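Local atomic coordinates of methionine-binding lipoprotein MetQ (Bacillus subtilis subsp. subtilis, PDB entry 4GOT), a protein that probably binds methionine at the outer face of the cell membrane and passes it to the permease of the MetNPQ ABC transporter for import. Residues K5-V10 with T34-V39. Numbering follows the deposited sequence.
Sequences KKEIVV and TLKVKV. With SO4 (sulfate ion), chain C.
Strands 7-12 and 34-38, joined by helix 14-29, form a beta-alpha-beta crossover, and the backbones of Ile8 and Val10 are hydrogen-bonded to Thr34, Lys36 and Lys38 of the parallel second strand. As parallel pairing requires, the bonded residues alternate: Ile8 N donates to Thr34 O at 2.8 Å and Ile8 O accepts from Lys36 N at 2.9 Å, then Val10 N and Val10 O grip Lys36 O and Lys38 N in the same fashion. The donor at Lys36 O, Val10 N, lies nearly in line with the C=O bond (169°), whereas Ile8 N sits well above the carbonyl plane of Thr34. Before the first strand begins, Lys6 O already receives Thr34 N at 3.0 Å in a more bent bond (143° at the hydrogen).

The two faces differ in character. On one, Leu35 swings CD1 over the neighbouring strand, 4.0 Å from Val10 CG2 and 4.2 Å from Ile8 CB; helix 14-29 packs on this face, with Leu28 against Ile8 and Leu35 and Leu21 against Val10. The other carries Glu7, Val9, Thr34 and Lys36. Here Thr34 OG1, held between its backbone N and carbonyl carbon (chi1 47°), comes to 3.3 Å from Glu7 CB. Glu7 OE2 meets the aliphatic part of Lys36, 3.6 Å from CD, while Glu7 OE2 and Lys36 NZ stay 6.0 Å apart, so any attraction is probably modest. Val9 CG2 lies alongside Lys36 CB.

Strand 34-38 is the outermost strand of the sheet within the chain; strand 7-12, inside it, is in turn parallel to strand 57-62. Such helix-covered parallel strands are characteristic of the alpha/beta lobes of periplasmic-binding-protein folds.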
loop_
_atom_site.group_PDB
_atom_site.type_symbol
_atom_site.label_atom_id
_atom_site.label_comp_id
_atom_site.label_asym_id
_atom_site.label_seq_id
_atom_site.Cartn_x
_atom_site.Cartn_y
_atom_site.Cartn_z
ATOM N N LYS A 5 -28.415 -9.065 0.674
ATOM C CA LYS A 5 -27.670 -9.678 1.764
ATOM C C LYS A 5 -26.559 -10.569 1.220
ATOM O O LYS A 5 -25.621 -10.811 1.923
ATOM C CB LYS A 5 -28.613 -10.427 2.713
ATOM C CG LYS A 5 -29.437 -9.478 3.566
ATOM C CD LYS A 5 -30.299 -10.213 4.568
ATOM C CE LYS A 5 -31.130 -9.228 5.369
ATOM N NZ LYS A 5 -31.887 -9.870 6.478
ATOM N N LYS A 6 -26.661 -11.009 -0.038
ATOM C CA LYS A 6 -25.613 -11.817 -0.729
ATOM C C LYS A 6 -24.645 -11.033 -1.640
ATOM O O LYS A 6 -23.815 -11.638 -2.327
ATOM C CB LYS A 6 -26.273 -12.901 -1.600
ATOM C CG LYS A 6 -27.041 -13.973 -0.834
ATOM C CD LYS A 6 -26.104 -15.030 -0.272
ATOM C CE LYS A 6 -26.874 -16.199 0.289
ATOM N NZ LYS A 6 -26.151 -17.467 0.021
ATOM N N GLU A 7 -24.741 -9.705 -1.656
ATOM C CA GLU A 7 -23.861 -8.849 -2.477
ATOM C C GLU A 7 -22.785 -8.225 -1.584
ATOM O O GLU A 7 -23.065 -7.741 -0.485
ATOM C CB GLU A 7 -24.660 -7.748 -3.167
ATOM C CG GLU A 7 -23.832 -6.785 -4.008
ATOM C CD GLU A 7 -24.676 -5.614 -4.568
ATOM O OE1 GLU A 7 -25.367 -4.913 -3.765
ATOM O OE2 GLU A 7 -24.644 -5.396 -5.813
ATOM N N ILE A 8 -21.550 -8.256 -2.059
ATOM C CA ILE A 8 -20.451 -7.703 -1.331
ATOM C C ILE A 8 -20.031 -6.473 -2.116
ATOM O O ILE A 8 -19.610 -6.595 -3.285
ATOM C CB ILE A 8 -19.249 -8.681 -1.272
ATOM C CG1 ILE A 8 -19.677 -10.113 -0.909
ATOM C CG2 ILE A 8 -18.218 -8.159 -0.278
ATOM C CD1 ILE A 8 -18.533 -11.138 -1.013
ATOM N N VAL A 9 -20.158 -5.301 -1.491
ATOM C CA VAL A 9 -19.708 -4.004 -2.068
ATOM C C VAL A 9 -18.344 -3.664 -1.454
ATOM O O VAL A 9 -18.198 -3.584 -0.227
ATOM C CB VAL A 9 -20.764 -2.862 -1.867
ATOM C CG1 VAL A 9 -20.361 -1.566 -2.568
ATOM C CG2 VAL A 9 -22.135 -3.329 -2.331
ATOM N N VAL A 10 -17.333 -3.502 -2.310
ATOM C CA VAL A 10 -15.972 -3.251 -1.847
ATOM C C VAL A 10 -15.367 -1.992 -2.512
ATOM O O VAL A 10 -15.380 -1.884 -3.751
ATOM C CB VAL A 10 -15.051 -4.459 -2.163
ATOM C CG1 VAL A 10 -13.705 -4.295 -1.470
ATOM C CG2 VAL A 10 -15.732 -5.756 -1.758
ATOM N N THR A 34 -22.612 -12.013 -5.056
ATOM C CA THR A 34 -22.259 -11.012 -6.084
ATOM C C THR A 34 -21.252 -9.983 -5.519
ATOM O O THR A 34 -21.017 -9.906 -4.298
ATOM C CB THR A 34 -23.496 -10.286 -6.689
ATOM O OG1 THR A 34 -24.379 -9.861 -5.638
ATOM C CG2 THR A 34 -24.254 -11.214 -7.690
ATOM N N LEU A 35 -20.672 -9.198 -6.423
ATOM C CA LEU A 35 -19.599 -8.260 -6.113
ATOM C C LEU A 35 -19.834 -6.933 -6.822
ATOM O O LEU A 35 -20.159 -6.907 -7.999
ATOM C CB LEU A 35 -18.265 -8.840 -6.572
ATOM C CG LEU A 35 -16.966 -8.185 -6.103
ATOM C CD1 LEU A 35 -16.686 -8.359 -4.607
ATOM C CD2 LEU A 35 -15.847 -8.767 -6.946
ATOM N N LYS A 36 -19.678 -5.841 -6.091
ATOM C CA LYS A 36 -19.706 -4.489 -6.644
ATOM C C LYS A 36 -18.414 -3.837 -6.176
ATOM O O LYS A 36 -18.095 -3.892 -4.988
ATOM C CB LYS A 36 -20.959 -3.753 -6.136
ATOM C CG LYS A 36 -21.415 -2.577 -6.978
ATOM C CD LYS A 36 -22.934 -2.416 -6.939
ATOM C CE LYS A 36 -23.361 -0.993 -6.580
ATOM N NZ LYS A 36 -22.910 0.036 -7.561
ATOM N N VAL A 37 -17.627 -3.313 -7.116
ATOM C CA VAL A 37 -16.353 -2.633 -6.797
ATOM C C VAL A 37 -16.419 -1.121 -7.093
ATOM O O VAL A 37 -16.808 -0.714 -8.191
ATOM C CB VAL A 37 -15.156 -3.257 -7.552
ATOM C CG1 VAL A 37 -13.847 -2.679 -7.019
ATOM C CG2 VAL A 37 -15.194 -4.789 -7.407
ATOM N N LYS A 38 -16.097 -0.317 -6.080
ATOM C CA LYS A 38 -15.957 1.139 -6.196
ATOM C C LYS A 38 -14.470 1.538 -6.101
ATOM O O LYS A 38 -13.767 1.129 -5.139
ATOM C CB LYS A 38 -16.738 1.857 -5.061
ATOM C CG LYS A 38 -18.201 1.441 -4.908
ATOM C CD LYS A 38 -19.061 1.998 -6.018
ATOM C CE LYS A 38 -20.455 1.372 -6.052
ATOM N NZ LYS A 38 -21.391 1.973 -5.059
ATOM N N VAL A 39 -13.986 2.319 -7.075
ATOM C CA VAL A 39 -12.600 2.862 -7.024
ATOM C C VAL A 39 -12.764 4.332 -6.576
ATOM O O VAL A 39 -13.652 5.033 -7.074
ATOM C CB VAL A 39 -11.886 2.784 -8.402
ATOM C CG1 VAL A 39 -10.495 3.347 -8.294
ATOM C CG2 VAL A 39 -11.856 1.344 -8.979
HETATM S S SO4 C . -28.675 -18.424 3.045
HETATM O O1 SO4 C . -30.022 -19.003 3.300
HETATM O O2 SO4 C . -27.640 -19.271 3.701
HETATM O O3 SO4 C . -28.427 -18.352 1.584
HETATM O O4 SO4 C . -28.624 -17.055 3.601
#